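Local coordinates for methyltransferase-like protein (Saccharopolyspora spinosa, PDB 4PNE) that catalyses a [4+2] cycloaddition in spinosyn biosynthesis on a scaffold resembling an S-adenosylmethionine-dependent methyltransferase, at residues T47-S52 against E256-H261; C221-L226 against G291-T296. One frame throughout, in Å; residues are numbered along the deposited sequence.

The two contacts lie in different layers of the molecule, with centres about 27 Å apart and nearest atoms about 14 Å from each other. Contact 1 joins helix 36-54 to the end of helix 250-260, among helices that pack beside the methyltransferase-like core. Contact 2 belongs to the core itself, where helix 223-233 rests on strand 290-298 of the seven-stranded mixed sheet. Along the chain the segments alternate, in the order 47-52, 221-226, 256-261, 291-296, and the two contacts share no helix or strand. The chain between the last two strands of the sheet, 236-242 and 290-298, includes helix 250-260, which meets helix 36-54 near the N-terminus.

Contact 1: T47-S52 against E256-H261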
loop_
_atom_site.group_PDB
_atom_site.type_symbol
_atom_site.label_atom_id
_atom_site.label_comp_id
_atom_site.label_asym_id
_atom_site.label_seq_id
_atom_site.Cartn_x
_atom_site.Cartn_y
_atom_site.Cartn_z
ATOM N N THR A 47 0.928 -14.546 1.774
ATOM C CA THR A 47 2.249 -14.061 2.169
ATOM C C THR A 47 3.420 -14.968 1.836
ATOM O O THR A 47 4.415 -14.481 1.267
ATOM C CB THR A 47 2.274 -13.794 3.688
ATOM O OG1 THR A 47 1.604 -12.569 3.929
ATOM C CG2 THR A 47 3.697 -13.667 4.214
ATOM N N PRO A 48 3.337 -16.267 2.183
ATOM C CA PRO A 48 4.464 -17.149 1.857
ATOM C C PRO A 48 4.754 -17.193 0.339
ATOM O O PRO A 48 5.906 -17.292 -0.055
ATOM C CB PRO A 48 4.005 -18.520 2.367
ATOM C CG PRO A 48 2.919 -18.246 3.316
ATOM C CD PRO A 48 2.253 -16.989 2.859
ATOM N N LEU A 49 3.720 -17.093 -0.488
ATOM C CA LEU A 49 3.894 -17.093 -1.939
ATOM C C LEU A 49 4.594 -15.814 -2.371
ATOM O O LEU A 49 5.555 -15.870 -3.139
ATOM C CB LEU A 49 2.537 -17.234 -2.667
ATOM C CG LEU A 49 2.592 -17.176 -4.196
ATOM C CD1 LEU A 49 3.655 -18.073 -4.815
ATOM C CD2 LEU A 49 1.221 -17.495 -4.796
ATOM N N LEU A 50 4.144 -14.671 -1.865
ATOM C CA LEU A 50 4.791 -13.399 -2.216
ATOM C C LEU A 50 6.233 -13.381 -1.803
ATOM O O LEU A 50 7.098 -12.927 -2.552
ATOM C CB LEU A 50 4.092 -12.197 -1.580
ATOM C CG LEU A 50 2.636 -11.966 -1.936
ATOM C CD1 LEU A 50 2.125 -10.698 -1.278
ATOM C CD2 LEU A 50 2.484 -11.851 -3.432
ATOM N N ASN A 51 6.507 -13.864 -0.597
ATOM C CA ASN A 51 7.887 -13.929 -0.138
ATOM C C ASN A 51 8.742 -14.825 -1.022
ATOM O O ASN A 51 9.865 -14.484 -1.353
ATOM C CB ASN A 51 7.915 -14.403 1.303
ATOM C CG ASN A 51 7.366 -13.356 2.272
ATOM O OD1 ASN A 51 6.970 -12.249 1.876
ATOM N ND2 ASN A 51 7.359 -13.705 3.552
ATOM N N SER A 52 8.189 -15.958 -1.422
ATOM C CA SER A 52 8.891 -16.864 -2.307
ATOM C C SER A 52 9.203 -16.206 -3.639
ATOM O O SER A 52 10.321 -16.306 -4.138
ATOM C CB SER A 52 8.083 -18.133 -2.526
ATOM O OG SER A 52 8.801 -19.028 -3.344
ATOM N N GLU A 256 5.618 -12.431 -14.825
ATOM C CA GLU A 256 6.674 -13.323 -15.257
ATOM C C GLU A 256 7.380 -13.960 -14.045
ATOM O O GLU A 256 7.620 -15.176 -14.020
ATOM C CB GLU A 256 7.660 -12.580 -16.146
ATOM C CG GLU A 256 8.908 -13.376 -16.403
ATOM C CD GLU A 256 9.718 -12.854 -17.558
ATOM O OE1 GLU A 256 9.350 -11.808 -18.144
ATOM O OE2 GLU A 256 10.743 -13.490 -17.860
ATOM N N GLU A 257 7.672 -13.161 -13.015
ATOM C CA GLU A 257 8.289 -13.695 -11.790
ATOM C C GLU A 257 7.430 -14.751 -11.103
ATOM O O GLU A 257 7.933 -15.767 -10.598
ATOM C CB GLU A 257 8.569 -12.557 -10.795
ATOM C CG GLU A 257 9.516 -11.528 -11.313
ATOM C CD GLU A 257 10.879 -12.108 -11.609
ATOM O OE1 GLU A 257 11.499 -12.658 -10.663
ATOM O OE2 GLU A 257 11.311 -12.037 -12.784
ATOM N N LEU A 258 6.136 -14.476 -11.041
ATOM C CA LEU A 258 5.146 -15.327 -10.422
ATOM C C LEU A 258 5.063 -16.624 -11.172
ATOM O O LEU A 258 5.068 -17.695 -10.563
ATOM C CB LEU A 258 3.797 -14.626 -10.388
ATOM C CG LEU A 258 2.612 -15.408 -9.795
ATOM C CD1 LEU A 258 2.887 -15.905 -8.366
ATOM C CD2 LEU A 258 1.345 -14.568 -9.805
ATOM N N ALA A 259 5.081 -16.544 -12.494
ATOM C CA ALA A 259 4.929 -17.741 -13.336
ATOM C C ALA A 259 6.030 -18.732 -13.079
ATOM O O ALA A 259 5.805 -19.925 -13.112
ATOM C CB ALA A 259 4.917 -17.359 -14.764
ATOM N N ALA A 260 7.239 -18.261 -12.839
ATOM C CA ALA A 260 8.288 -19.201 -12.476
ATOM C C ALA A 260 7.894 -20.019 -11.220
ATOM O O ALA A 260 8.126 -21.225 -11.168
ATOM C CB ALA A 260 9.593 -18.473 -12.260
ATOM N N HIS A 261 7.283 -19.375 -10.220
ATOM C CA HIS A 261 6.912 -20.047 -8.955
ATOM C C HIS A 261 5.501 -20.618 -8.925
ATOM O O HIS A 261 4.901 -20.711 -7.856
ATOM C CB HIS A 261 7.044 -19.075 -7.771
ATOM C CG HIS A 261 8.415 -18.499 -7.612
ATOM N ND1 HIS A 261 8.875 -17.436 -8.356
ATOM C CD2 HIS A 261 9.434 -18.853 -6.792
ATOM C CE1 HIS A 261 10.121 -17.162 -8.007
ATOM N NE2 HIS A 261 10.484 -18.010 -7.061
#
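Ser52 and His261 meet by van der Waals contact, the serine lying against the imidazole, with a small apolar patch from Leu49 and Leu258 beside them. Ser52 puts OG 3.5 Å from CD2 of His261, and its carbonyl carbon lies over one face of the imidazole, 4.0 Å above the ring plane and displaced toward the rim. The Ser52 O atom comes within 3.4 Å of His261 NE2, but the angle is too poor for a hydrogen bond, so this is a packing contact.

What fixes the imidazole is a hydrogen bond inside its own segment. ND1 donates to Glu257 O at 2.9 Å, with an N-H...O angle of 160° and the acceptor lying practically in the ring plane. The ring is thereby folded back toward the carbonyl of Glu257, one turn earlier in the chain, and so held against helix 36-54. Here helix 36-54 packs against helix 250-260 and the residue that follows it, in the layer of helices beside the Rossmann-like core, about 14 Å from the bound S-adenosyl-L-homocysteine as measured from the Leu49 side chain.

The apolar part is methyl against methyl: CD1 of Leu49 meets CD1 of Leu258 at 4.2 Å. In Leu49, CG is anti to the backbone N (chi1 177°), which swings its branch across the gap toward the other helix. The same CD1 lies 4.2 Å from His261 O. Val273 and Tyr269 also pack on Leu49, and Val280 and Cys281 on Leu258.

Contact 2: C221-L226 against G291-T296; sequences CLAEQL and GYAILT
Leu295, Ala223 and Leu226 carry most of this contact, and Ala293 completes it from the strand. The meeting is wholly apolar and buried: the first turn of helix 223-233 lies over one face of strand 290-298, and the two strand residues that reach it, Ala293 and Leu295, sit two positions apart and so project from the same side of the sheet.

Leu295 uses a single branch. Its CD1 lies 4.0 Å from Leu226 CB and 4.2 Å from Leu226 CD1, touching the partner both at its root and at one tip, and the two leucine side chains cross obliquely. With CG beside the backbone N and anti to the carbonyl carbon (chi1 -43°), the Leu295 branch extends up from the strand toward the helix. Trp240 of the neighbouring strand 236-242 packs on the same leucine.

Ala223 has its methyl toward the strand, where CB meets CB of Ala293 at 3.8 Å. Two such short side chains let the backbones come near, with CA atoms 6.2 Å apart. Trp240 also packs on Ala223. Leu226, nearly one turn further along, is also touched by Ile26 and by Glu197 of strand 191-200.

The start of the helix is secured from within. Leu222 occupies the N-cap position; its N donates to Gln225 OE1 at 2.9 Å in a nearly straight bond (170°), while its O accepts from the N of both Gln225 and Leu226. Gln225 NE2 is in turn hydrogen-bonded to Ser24 OG. Strand 290-298 runs antiparallel between 191-200 and 236-242, giving the strand order 3-2-1-4-5-7-6 of the Rossmann-like class I methyltransferase fold, and helix 223-233 covers one face of it.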
loop_
_atom_site.group_PDB
_atom_site.type_symbol
_atom_site.label_atom_id
_atom_site.label_comp_id
_atom_site.label_asym_id
_atom_site.label_seq_id
_atom_site.Cartn_x
_atom_site.Cartn_y
_atom_site.Cartn_z
ATOM N N CYS A 221 -11.226 2.132 -9.067
ATOM C CA CYS A 221 -11.422 3.498 -8.649
ATOM C C CYS A 221 -10.576 4.429 -9.525
ATOM O O CYS A 221 -9.393 4.135 -9.780
ATOM C CB CYS A 221 -11.031 3.592 -7.167
ATOM S SG CYS A 221 -11.265 5.144 -6.356
ATOM N N LEU A 222 -11.122 5.572 -9.913
ATOM C CA LEU A 222 -10.317 6.639 -10.522
ATOM C C LEU A 222 -9.492 7.400 -9.470
ATOM O O LEU A 222 -9.929 7.556 -8.341
ATOM C CB LEU A 222 -11.212 7.649 -11.242
ATOM C CG LEU A 222 -12.071 7.111 -12.379
ATOM C CD1 LEU A 222 -13.169 8.116 -12.718
ATOM C CD2 LEU A 222 -11.213 6.856 -13.586
ATOM N N ALA A 223 -8.322 7.907 -9.847
ATOM C CA ALA A 223 -7.575 8.781 -8.969
ATOM C C ALA A 223 -8.414 9.987 -8.562
ATOM O O ALA A 223 -8.354 10.439 -7.422
ATOM C CB ALA A 223 -6.298 9.238 -9.631
ATOM N N GLU A 224 -9.193 10.498 -9.508
ATOM C CA GLU A 224 -10.063 11.637 -9.266
ATOM C C GLU A 224 -11.085 11.338 -8.164
ATOM O O GLU A 224 -11.468 12.238 -7.413
ATOM C CB GLU A 224 -10.780 12.032 -10.570
ATOM C CG GLU A 224 -9.839 12.516 -11.696
ATOM C CD GLU A 224 -9.332 11.416 -12.640
ATOM O OE1 GLU A 224 -9.291 10.207 -12.285
ATOM O OE2 GLU A 224 -8.951 11.785 -13.767
ATOM N N GLN A 225 -11.493 10.073 -8.063
ATOM C CA GLN A 225 -12.476 9.637 -7.053
ATOM C C GLN A 225 -11.822 9.526 -5.681
ATOM O O GLN A 225 -12.407 9.871 -4.658
ATOM C CB GLN A 225 -13.107 8.308 -7.464
ATOM C CG GLN A 225 -14.067 8.497 -8.635
ATOM C CD GLN A 225 -14.582 7.200 -9.225
ATOM O OE1 GLN A 225 -13.854 6.220 -9.389
ATOM N NE2 GLN A 225 -15.847 7.201 -9.586
ATOM N N LEU A 226 -10.597 9.020 -5.676
ATOM C CA LEU A 226 -9.783 8.987 -4.468
ATOM C C LEU A 226 -9.562 10.407 -3.918
ATOM O O LEU A 226 -9.691 10.652 -2.723
ATOM C CB LEU A 226 -8.427 8.325 -4.742
ATOM C CG LEU A 226 -8.168 6.929 -4.222
ATOM C CD1 LEU A 226 -6.785 6.496 -4.698
ATOM C CD2 LEU A 226 -8.222 6.937 -2.710
ATOM N N GLY A 291 -3.862 2.449 -14.160
ATOM C CA GLY A 291 -2.820 3.457 -14.032
ATOM C C GLY A 291 -2.421 3.526 -12.580
ATOM O O GLY A 291 -2.710 2.610 -11.796
ATOM N N TYR A 292 -1.766 4.616 -12.211
ATOM C CA TYR A 292 -1.222 4.720 -10.854
ATOM C C TYR A 292 -1.159 6.173 -10.399
ATOM O O TYR A 292 -0.833 7.066 -11.180
ATOM C CB TYR A 292 0.164 4.086 -10.803
ATOM C CG TYR A 292 0.544 3.595 -9.434
ATOM C CD1 TYR A 292 0.140 2.347 -9.000
ATOM C CD2 TYR A 292 1.271 4.390 -8.549
ATOM C CE1 TYR A 292 0.462 1.885 -7.749
ATOM C CE2 TYR A 292 1.596 3.940 -7.290
ATOM C CZ TYR A 292 1.195 2.688 -6.887
ATOM O OH TYR A 292 1.512 2.228 -5.627
ATOM N N ALA A 293 -1.446 6.405 -9.113
ATOM C CA ALA A 293 -1.492 7.761 -8.533
ATOM C C ALA A 293 -0.646 7.864 -7.281
ATOM O O ALA A 293 -0.626 6.933 -6.470
ATOM C CB ALA A 293 -2.954 8.147 -8.217
ATOM N N ILE A 294 0.109 8.957 -7.163
ATOM C CA ILE A 294 0.717 9.363 -5.920
ATOM C C ILE A 294 0.036 10.644 -5.464
ATOM O O ILE A 294 0.007 11.631 -6.212
ATOM C CB ILE A 294 2.247 9.599 -6.047
ATOM C CG1 ILE A 294 2.938 8.367 -6.642
ATOM C CG2 ILE A 294 2.840 9.960 -4.693
ATOM C CD1 ILE A 294 4.427 8.634 -6.967
ATOM N N LEU A 295 -0.611 10.605 -4.302
ATOM C CA LEU A 295 -1.318 11.751 -3.726
ATOM C C LEU A 295 -0.675 12.188 -2.406
ATOM O O LEU A 295 -0.335 11.355 -1.562
ATOM C CB LEU A 295 -2.788 11.392 -3.481
ATOM C CG LEU A 295 -3.511 10.604 -4.596
ATOM C CD1 LEU A 295 -4.933 10.216 -4.184
ATOM C CD2 LEU A 295 -3.506 11.381 -5.917
ATOM N N THR A 296 -0.525 13.495 -2.208
ATOM C CA THR A 296 -0.088 14.068 -0.938
ATOM C C THR A 296 -1.200 14.986 -0.467
ATOM O O THR A 296 -1.727 15.815 -1.217
ATOM C CB THR A 296 1.242 14.824 -1.076
ATOM O OG1 THR A 296 2.181 13.995 -1.776
ATOM C CG2 THR A 296 1.805 15.208 0.292
#